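Local coordinates for protein aquaporin aqpM (Methanothermobacter marburgensis str. Marburg, PDB 2F2B) that forms a membrane channel that lets water cross rapidly in either direction under osmotic drive and also passes some glycerol, at residues T154-L157 against M158-I161; G232-L235 against A236-Y240. All coordinates share one frame; numbering follows the deposited sequence.

Interaction 1 of 2, residues T154-L157 against M158-I161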
ATOM      1  N   THR A 154      15.132  10.611  10.028  1.00  9.91           N
ATOM      2  CA  THR A 154      14.313  11.394  10.941  1.00 10.29           C
ATOM      3  C   THR A 154      14.094  12.808  10.404  1.00  9.90           C
ATOM      4  O   THR A 154      13.094  13.449  10.723  1.00 10.34           O
ATOM      5  CB  THR A 154      14.936  11.443  12.352  1.00 11.20           C
ATOM      6  OG1 THR A 154      15.299  10.113  12.757  1.00 10.17           O
ATOM      7  CG2 THR A 154      13.922  11.983  13.356  1.00 11.84           C
ATOM      8  N   PHE A 155      15.026  13.290   9.584  1.00 10.12           N
ATOM      9  CA  PHE A 155      14.883  14.609   8.978  1.00 10.88           C
ATOM     10  C   PHE A 155      13.632  14.586   8.094  1.00 10.27           C
ATOM     11  O   PHE A 155      12.788  15.481   8.171  1.00 10.09           O
ATOM     12  CB  PHE A 155      16.113  14.946   8.123  1.00 12.01           C
ATOM     13  CG  PHE A 155      16.019  16.271   7.411  1.00 13.57           C
ATOM     14  CD1 PHE A 155      16.511  17.433   8.001  1.00 15.74           C
ATOM     15  CD2 PHE A 155      15.430  16.357   6.152  1.00 16.08           C
ATOM     16  CE1 PHE A 155      16.419  18.666   7.344  1.00 17.43           C
ATOM     17  CE2 PHE A 155      15.332  17.584   5.487  1.00 17.29           C
ATOM     18  CZ  PHE A 155      15.829  18.739   6.087  1.00 17.67           C
ATOM     19  N   LEU A 156      13.509  13.561   7.253  1.00 10.06           N
ATOM     20  CA  LEU A 156      12.338  13.464   6.379  1.00  8.84           C
ATOM     21  C   LEU A 156      11.058  13.361   7.200  1.00  9.33           C
ATOM     22  O   LEU A 156      10.067  14.033   6.907  1.00  7.80           O
ATOM     23  CB  LEU A 156      12.443  12.251   5.444  1.00  9.27           C
ATOM     24  CG  LEU A 156      11.204  12.042   4.559  1.00  8.27           C
ATOM     25  CD1 LEU A 156      10.962  13.289   3.712  1.00  8.62           C
ATOM     26  CD2 LEU A 156      11.391  10.822   3.667  1.00  8.93           C
ATOM     27  N   LEU A 157      11.077  12.515   8.226  1.00  8.40           N
ATOM     28  CA  LEU A 157       9.905  12.354   9.081  1.00  9.32           C
ATOM     29  C   LEU A 157       9.470  13.687   9.687  1.00  9.81           C
ATOM     30  O   LEU A 157       8.308  14.076   9.583  1.00  8.51           O
ATOM     31  CB  LEU A 157      10.196  11.361  10.211  1.00 10.28           C
ATOM     32  CG  LEU A 157       9.141  11.277  11.327  1.00  9.70           C
ATOM     33  CD1 LEU A 157       7.778  10.909  10.737  1.00 11.11           C
ATOM     34  CD2 LEU A 157       9.572  10.247  12.363  1.00 12.04           C
ATOM     35  N   MET A 158      10.410  14.390  10.310  1.00  9.93           N
ATOM     36  CA  MET A 158      10.088  15.658  10.961  1.00 10.60           C
ATOM     37  C   MET A 158       9.670  16.784  10.013  1.00 10.57           C
ATOM     38  O   MET A 158       8.750  17.542  10.323  1.00 10.38           O
ATOM     39  CB  MET A 158      11.269  16.120  11.819  1.00 11.06           C
ATOM     40  CG  MET A 158      10.934  17.253  12.793  1.00 12.96           C
ATOM     41  SD  MET A 158       9.802  16.750  14.128  1.00 16.61           S
ATOM     42  CE  MET A 158       8.693  18.127  14.165  1.00 17.48           C
ATOM     43  N   ILE A 159      10.330  16.908   8.865  1.00  9.68           N
ATOM     44  CA  ILE A 159       9.958  17.979   7.943  1.00 10.82           C
ATOM     45  C   ILE A 159       8.555  17.721   7.390  1.00 10.48           C
ATOM     46  O   ILE A 159       7.804  18.654   7.103  1.00 10.45           O
ATOM     47  CB  ILE A 159      10.999  18.145   6.796  1.00 11.47           C
ATOM     48  CG1 ILE A 159      10.890  19.565   6.218  1.00 13.90           C
ATOM     49  CG2 ILE A 159      10.778  17.102   5.700  1.00 12.80           C
ATOM     50  CD1 ILE A 159      12.010  19.942   5.267  1.00 15.40           C
ATOM     51  N   THR A 160       8.183  16.447   7.276  1.00 10.12           N
ATOM     52  CA  THR A 160       6.855  16.093   6.796  1.00  8.32           C
ATOM     53  C   THR A 160       5.849  16.466   7.890  1.00 10.16           C
ATOM     54  O   THR A 160       4.798  17.044   7.612  1.00 10.34           O
ATOM     55  CB  THR A 160       6.764  14.579   6.485  1.00  9.70           C
ATOM     56  OG1 THR A 160       7.708  14.259   5.454  1.00  9.91           O
ATOM     57  CG2 THR A 160       5.359  14.203   6.011  1.00 10.00           C
ATOM     58  N   ILE A 161       6.185  16.155   9.140  1.00 10.10           N
ATOM     59  CA  ILE A 161       5.307  16.484  10.259  1.00  9.81           C
ATOM     60  C   ILE A 161       5.079  17.999  10.313  1.00 11.10           C
ATOM     61  O   ILE A 161       3.963  18.456  10.550  1.00 10.51           O
ATOM     62  CB  ILE A 161       5.910  15.983  11.602  1.00 10.25           C
ATOM     63  CG1 ILE A 161       5.765  14.456  11.683  1.00 10.06           C
ATOM     64  CG2 ILE A 161       5.214  16.661  12.791  1.00 10.17           C
ATOM     65  CD1 ILE A 161       6.475  13.821  12.875  1.00 10.91           C
TER
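T154 gives its carbonyl to the amide of M158, the first of four successive i to i+4 backbone bonds in this part of the transmembrane helix 143-166. Its own hydroxyl, OG1, turns back one helical turn to bond E150 O. F155 accepts from I159 N through its carbonyl, at an N-H...O angle of 165°, while its ring, CG anti to the backbone N (chi1 177°), reaches along the helix until CE2 lies 4.1 Å from I159 CD1. At L156 the carbonyl oxygen is gripped twice by T160: N at 3.1 Å and OG1 at 2.8 Å come in from opposite faces of the carbonyl plane. T160's chi1 of -61° sets its hydroxyl beside its own backbone N, where it can reach back a turn. I161 N bonds L157 O at 3.0 Å; the two side chains cross at an angle, L157 CD1 meeting I161 CD1 at 3.8 Å. L157 also touches N82, of the NPA motif in the first pore-forming loop, and lies close to a bound glycerol. The chemistry suits a buried transmembrane helix: T160 spends its hydroxyl on the helix's own backbone, satisfying a polar group where T160 packs on A68 of a second subunit.

Interaction 2 of 2, residues G232-L235 against A236-Y240; sequences GAVL and AALTY
T239 holds L235 O with two donors, OG1 at 2.7 Å and the backbone N at 3.0 Å, one from each face of the carbonyl plane. The hydroxyl gets there because chi1 of T239 (-64°) places OG1 beside the backbone N and opposite the carbonyl carbon, so it folds back over the preceding turn of helix 224-243. The isobutyl group of L235 itself lies on the surface, in a helix predicted to cross the membrane. The amide N of A236 bonds G232 O at 3.0 Å, and its methyl CB rests 3.4 Å from that same oxygen. The small methyl also faces helix 143-166, where it packs against F155 and M158. The carbonyl of V234 receives the L238 amide in a nearly straight bond (N-H...O 168°), and the two side chains lie side by side, pointing the same way, V234 CG1 meeting L238 CD1 at 3.7 Å. CG1 stands anti to the backbone N (chi1 173°), which carries it along the helix toward the leucine. V234 also packs on I87 and S91 of helix 83-91, the short helix that begins within the first NPA motif of this aquaporin. A233 O takes the amide of A237 in the ordinary helical way. Side-chain packing along this part of the helix is aliphatic, V234 against L238. T239 also packs on F155 and on I13 of a second subunit, and in these apolar surroundings its hydroxyl keeps its polarity within the helix, taken up by L235 O.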
ATOM      1  N   GLY A 232      18.405  14.868  13.556  1.00 14.60           N
ATOM      2  CA  GLY A 232      17.642  14.963  12.325  1.00 13.60           C
ATOM      3  C   GLY A 232      16.354  15.746  12.509  1.00 13.03           C
ATOM      4  O   GLY A 232      16.000  16.572  11.670  1.00 14.13           O
ATOM      5  N   ALA A 233      15.649  15.496  13.609  1.00 12.42           N
ATOM      6  CA  ALA A 233      14.392  16.186  13.870  1.00 12.86           C
ATOM      7  C   ALA A 233      14.578  17.689  14.061  1.00 13.15           C
ATOM      8  O   ALA A 233      13.852  18.490  13.476  1.00 14.05           O
ATOM      9  CB  ALA A 233      13.704  15.586  15.100  1.00 12.12           C
ATOM     10  N   VAL A 234      15.547  18.078  14.883  1.00 13.80           N
ATOM     11  CA  VAL A 234      15.776  19.495  15.114  1.00 14.61           C
ATOM     12  C   VAL A 234      16.234  20.184  13.833  1.00 14.69           C
ATOM     13  O   VAL A 234      15.775  21.279  13.517  1.00 15.38           O
ATOM     14  CB  VAL A 234      16.809  19.715  16.243  1.00 14.41           C
ATOM     15  CG1 VAL A 234      17.154  21.196  16.359  1.00 15.06           C
ATOM     16  CG2 VAL A 234      16.229  19.218  17.563  1.00 14.57           C
ATOM     17  N   LEU A 235      17.125  19.539  13.084  1.00 15.42           N
ATOM     18  CA  LEU A 235      17.597  20.117  11.829  1.00 16.33           C
ATOM     19  C   LEU A 235      16.430  20.353  10.871  1.00 15.92           C
ATOM     20  O   LEU A 235      16.379  21.375  10.187  1.00 15.27           O
ATOM     21  CB  LEU A 235      18.632  19.201  11.163  1.00 18.32           C
ATOM     22  CG  LEU A 235      20.013  19.100  11.824  1.00 21.33           C
ATOM     23  CD1 LEU A 235      20.892  18.139  11.031  1.00 22.81           C
ATOM     24  CD2 LEU A 235      20.659  20.478  11.882  1.00 22.88           C
ATOM     25  N   ALA A 236      15.490  19.410  10.827  1.00 14.13           N
ATOM     26  CA  ALA A 236      14.324  19.527   9.949  1.00 13.29           C
ATOM     27  C   ALA A 236      13.391  20.643  10.406  1.00 14.15           C
ATOM     28  O   ALA A 236      12.885  21.418   9.591  1.00 14.57           O
ATOM     29  CB  ALA A 236      13.561  18.194   9.906  1.00 14.42           C
ATOM     30  N   ALA A 237      13.159  20.718  11.712  1.00 14.51           N
ATOM     31  CA  ALA A 237      12.283  21.747  12.262  1.00 15.53           C
ATOM     32  C   ALA A 237      12.850  23.133  11.959  1.00 15.87           C
ATOM     33  O   ALA A 237      12.124  24.027  11.526  1.00 15.27           O
ATOM     34  CB  ALA A 237      12.130  21.551  13.770  1.00 15.28           C
ATOM     35  N   LEU A 238      14.153  23.301  12.178  1.00 16.18           N
ATOM     36  CA  LEU A 238      14.813  24.580  11.922  1.00 16.65           C
ATOM     37  C   LEU A 238      14.821  24.929  10.434  1.00 16.57           C
ATOM     38  O   LEU A 238      14.674  26.093  10.060  1.00 15.34           O
ATOM     39  CB  LEU A 238      16.247  24.545  12.458  1.00 18.31           C
ATOM     40  CG  LEU A 238      16.364  24.467  13.984  1.00 18.95           C
ATOM     41  CD1 LEU A 238      17.812  24.263  14.382  1.00 20.34           C
ATOM     42  CD2 LEU A 238      15.809  25.739  14.604  1.00 20.04           C
ATOM     43  N   THR A 239      14.989  23.914   9.592  1.00 14.41           N
ATOM     44  CA  THR A 239      15.000  24.105   8.147  1.00 14.62           C
ATOM     45  C   THR A 239      13.623  24.550   7.662  1.00 15.69           C
ATOM     46  O   THR A 239      13.507  25.469   6.852  1.00 16.07           O
ATOM     47  CB  THR A 239      15.390  22.800   7.415  1.00 14.42           C
ATOM     48  OG1 THR A 239      16.728  22.436   7.769  1.00 15.21           O
ATOM     49  CG2 THR A 239      15.303  22.983   5.906  1.00 16.40           C
ATOM     50  N   TYR A 240      12.576  23.901   8.163  1.00 14.28           N
ATOM     51  CA  TYR A 240      11.224  24.257   7.755  1.00 14.97           C
ATOM     52  C   TYR A 240      10.918  25.695   8.162  1.00 16.24           C
ATOM     53  O   TYR A 240      10.353  26.464   7.384  1.00 16.50           O
ATOM     54  CB  TYR A 240      10.206  23.309   8.391  1.00 14.93           C
ATOM     55  CG  TYR A 240       8.810  23.488   7.849  1.00 13.84           C
ATOM     56  CD1 TYR A 240       7.913  24.376   8.448  1.00 15.46           C
ATOM     57  CD2 TYR A 240       8.396  22.798   6.710  1.00 14.68           C
ATOM     58  CE1 TYR A 240       6.637  24.570   7.922  1.00 15.86           C
ATOM     59  CE2 TYR A 240       7.125  22.986   6.176  1.00 15.01           C
ATOM     60  CZ  TYR A 240       6.254  23.872   6.784  1.00 15.56           C
ATOM     61  OH  TYR A 240       5.003  24.069   6.250  1.00 16.36           O
TER

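Overall arrangement
Both interactions are short runs of about two turns, on transmembrane helices 143-166 and 224-243, and they pack directly on each other with centres about 8 Å apart: A236 CB of interaction 2 lies 3.6 Å from M158 CB of interaction 1. Interaction 1 is the more buried, bordered by helices 175-194, 83-91 and 224-243 as well as a second subunit, and its apolar pairs include an aromatic ring. Interaction 2 is partly buried; A236 and A237 pack on neighbouring helices while L235 and L238 lie on the surface. In each, a threonine hydroxyl is spent on the backbone one turn earlier, and both touch the second subunit of the tetramer.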